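Side-chain contact in GH62 arabinofuranosidase (PDB 4N4B), which probably hydrolyses terminal non-reducing alpha-L-arabinofuranoside residues, acting as an alpha-L-arabinofuranosidase on the plant polysaccharide xylan: residues S189-E194 and N198-P203. Sequence-based numbering, arbitrary orientation.
Sequences SETSLE and NGMSQP
Ser201 meets Glu190 through two hydrogen bonds, one from its backbone and one to its side chain. Ser201 N lies 2.9 Å from Glu190 O, in a somewhat bent bond, while Ser201 OG accepts from Glu190 N, also at 2.9 Å and straighter, with 163° at the hydrogen. The OG can take this place because chi1 of 64° sets it between its own backbone N and carbonyl carbon; the side-chain oxygen thus stands where a partner strand would normally offer a carbonyl. Glu190 OE1 forms salt bridges with Arg188 and Arg252.

Two hydroxyls of the strand donate to loop carbonyls. Ser189 OG lies 2.7 Å from Ser201 O, tilted out of the carbonyl plane, and the same hydroxyl has a second partner in Tyr146 OH. Thr191 OG1, set anti to its backbone N, approaches Asn198 O in the carbonyl plane. A water links the carbonyls of Glu190 and Gly199, donating to both: its O is 2.7 Å from Glu190 O and a longer 3.3 Å from Gly199 O.

Met200 supplies van der Waals contact: its chain bends at chi2 and brings SD to 3.6 Å from Glu190 C. Its CE ends 3.8 Å from Thr191 CG2, the two side chains crossing at about a right angle, and Met200 also touches Leu177 of the adjoining strand and Phe145. At the other end, the Pro203 ring packs beside Ser189 OG.

The touching parts, 189-191 and 198-203, run 149° apart, a roughly antiparallel course in which 198-203 returns along strand 185-192 and leads into the outermost strand 204-208, a strand-to-strand connection within one four-stranded antiparallel blade of the GH62 beta-propeller.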
ATOM      1  N   SER A 189       7.177 -12.953  -6.901  1.00  9.45           N
ATOM      2  CA  SER A 189       8.414 -13.699  -6.755  1.00  9.60           C
ATOM      3  C   SER A 189       8.475 -14.247  -5.343  1.00  9.30           C
ATOM      4  O   SER A 189       7.689 -13.844  -4.529  1.00 10.13           O
ATOM      5  CB  SER A 189       9.611 -12.810  -6.925  1.00  9.80           C
ATOM      6  OG  SER A 189       9.748 -12.377  -8.227  1.00 11.08           O
ATOM      7  N   GLU A 190       9.372 -15.208  -5.097  1.00 10.55           N
ATOM      8  CA  GLU A 190       9.524 -15.739  -3.735  1.00 10.64           C
ATOM      9  C   GLU A 190      10.985 -16.065  -3.494  1.00 10.83           C
ATOM     10  O   GLU A 190      11.763 -16.336  -4.374  1.00 12.04           O
ATOM     11  CB  GLU A 190       8.559 -16.889  -3.465  1.00 13.46           C
ATOM     12  CG  GLU A 190       8.771 -18.106  -4.346  1.00 15.33           C
ATOM     13  CD  GLU A 190       7.785 -19.217  -4.006  1.00 16.67           C
ATOM     14  OE1 GLU A 190       6.751 -19.304  -4.630  1.00 15.90           O
ATOM     15  OE2 GLU A 190       8.136 -19.973  -3.020  1.00 21.03           O
ATOM     16  N   THR A 191      11.219 -16.207  -2.187  1.00 12.57           N
ATOM     17  CA  THR A 191      12.501 -16.739  -1.638  1.00 11.98           C
ATOM     18  C   THR A 191      12.190 -17.373  -0.330  1.00 13.19           C
ATOM     19  O   THR A 191      11.100 -17.225   0.238  1.00 13.03           O
ATOM     20  CB  THR A 191      13.507 -15.621  -1.511  1.00 13.89           C
ATOM     21  OG1 THR A 191      14.829 -16.186  -1.335  1.00 12.49           O
ATOM     22  CG2 THR A 191      13.192 -14.615  -0.394  1.00 13.68           C
ATOM     23  N   SER A 192      13.147 -18.166   0.197  1.00 13.52           N
ATOM     24  CA  SER A 192      12.883 -18.676   1.497  1.00 13.79           C
ATOM     25  C   SER A 192      12.964 -17.634   2.578  1.00 13.50           C
ATOM     26  O   SER A 192      13.645 -16.607   2.423  1.00 13.60           O
ATOM     27  CB  SER A 192      13.938 -19.797   1.801  1.00 14.13           C
ATOM     28  OG  SER A 192      15.162 -19.277   2.101  1.00 16.48           O
ATOM     29  N   LEU A 193      12.328 -17.901   3.709  1.00 14.38           N
ATOM     30  CA  LEU A 193      12.359 -17.079   4.872  1.00 14.00           C
ATOM     31  C   LEU A 193      13.778 -16.769   5.281  1.00 15.09           C
ATOM     32  O   LEU A 193      14.155 -15.641   5.647  1.00 18.00           O
ATOM     33  CB  LEU A 193      11.497 -17.624   6.044  1.00 15.26           C
ATOM     34  CG  LEU A 193      11.403 -16.766   7.293  1.00 17.12           C
ATOM     35  CD1 LEU A 193      10.621 -15.447   7.013  1.00 16.71           C
ATOM     36  CD2 LEU A 193      10.764 -17.531   8.452  1.00 21.25           C
ATOM     37  N   GLU A 194      14.632 -17.818   5.253  1.00 15.38           N
ATOM     38  CA  GLU A 194      15.972 -17.711   5.679  1.00 18.11           C
ATOM     39  C   GLU A 194      16.889 -16.938   4.763  1.00 15.47           C
ATOM     40  O   GLU A 194      17.919 -16.386   5.231  1.00 19.28           O
ATOM     41  CB  GLU A 194      16.539 -19.200   5.948  1.00 23.57           C
ATOM     42  CG  GLU A 194      15.723 -20.035   7.001  1.00 31.09           C
ATOM     43  CD  GLU A 194      14.333 -20.663   6.541  1.00 37.72           C
ATOM     44  OE1 GLU A 194      13.868 -20.699   5.320  1.00 24.99           O
ATOM     45  OE2 GLU A 194      13.631 -21.181   7.470  1.00 46.83           O
ATOM     46  N   ASN A 198      17.363 -11.690   0.019  1.00 11.17           N
ATOM     47  CA  ASN A 198      18.045 -12.202  -1.113  1.00 12.02           C
ATOM     48  C   ASN A 198      17.396 -13.400  -1.810  1.00 10.73           C
ATOM     49  O   ASN A 198      16.569 -14.064  -1.204  1.00 12.62           O
ATOM     50  CB  ASN A 198      19.487 -12.560  -0.626  1.00 11.62           C
ATOM     51  CG  ASN A 198      20.177 -11.389   0.035  1.00 13.15           C
ATOM     52  OD1 ASN A 198      20.411 -10.337  -0.593  1.00 13.39           O
ATOM     53  ND2 ASN A 198      20.509 -11.525   1.265  1.00 14.63           N
ATOM     54  N   GLY A 199      17.800 -13.599  -3.051  1.00 11.77           N
ATOM     55  CA  GLY A 199      17.332 -14.807  -3.756  1.00 12.93           C
ATOM     56  C   GLY A 199      15.973 -14.782  -4.386  1.00 14.17           C
ATOM     57  O   GLY A 199      15.410 -15.813  -4.702  1.00 14.20           O
ATOM     58  N   MET A 200      15.294 -13.617  -4.485  1.00 11.64           N
ATOM     59  CA  MET A 200      13.991 -13.625  -5.084  1.00 11.93           C
ATOM     60  C   MET A 200      14.003 -14.292  -6.494  1.00 11.62           C
ATOM     61  O   MET A 200      14.827 -13.870  -7.314  1.00 12.58           O
ATOM     62  CB  MET A 200      13.441 -12.149  -5.211  1.00 11.35           C
ATOM     63  CG  MET A 200      12.884 -11.652  -3.831  1.00 13.39           C
ATOM     64  SD  MET A 200      11.478 -12.475  -3.326  1.00 12.29           S
ATOM     65  CE  MET A 200      11.246 -11.597  -1.751  1.00 13.69           C
ATOM     66  N   SER A 201      13.023 -15.152  -6.690  1.00 11.94           N
ATOM     67  CA  SER A 201      12.875 -15.836  -7.981  1.00 11.63           C
ATOM     68  C   SER A 201      12.528 -14.817  -9.075  1.00 13.06           C
ATOM     69  O   SER A 201      12.017 -13.678  -8.809  1.00 12.04           O
ATOM     70  CB  SER A 201      11.778 -16.880  -7.825  1.00 12.65           C
ATOM     71  OG  SER A 201      10.533 -16.231  -7.552  1.00 13.64           O
ATOM     72  N   GLN A 202      12.664 -15.196 -10.333  1.00 13.19           N
ATOM     73  CA  GLN A 202      12.027 -14.460 -11.411  1.00 12.83           C
ATOM     74  C   GLN A 202      10.486 -14.628 -11.201  1.00 11.53           C
ATOM     75  O   GLN A 202       9.950 -15.671 -10.798  1.00 15.04           O
ATOM     76  CB  GLN A 202      12.444 -15.050 -12.764  1.00 15.00           C
ATOM     77  CG  GLN A 202      13.886 -14.657 -13.104  1.00 16.97           C
ATOM     78  CD  GLN A 202      14.094 -13.164 -13.298  1.00 19.11           C
ATOM     79  OE1 GLN A 202      13.526 -12.565 -14.202  1.00 17.66           O
ATOM     80  NE2 GLN A 202      14.876 -12.510 -12.428  1.00 19.73           N
ATOM     81  N   PRO A 203       9.717 -13.526 -11.285  1.00 12.69           N
ATOM     82  CA  PRO A 203       8.312 -13.546 -10.952  1.00 12.01           C
ATOM     83  C   PRO A 203       7.517 -14.391 -11.953  1.00 13.18           C
ATOM     84  O   PRO A 203       7.861 -14.464 -13.134  1.00 14.22           O
ATOM     85  CB  PRO A 203       7.882 -12.071 -11.021  1.00 12.97           C
ATOM     86  CG  PRO A 203       8.904 -11.401 -11.751  1.00 13.17           C
ATOM     87  CD  PRO A 203      10.205 -12.236 -11.824  1.00 14.20           C
TER
HETATM   88  O   HOH W   1      13.413 -18.426  -4.913  1.00 22.57           O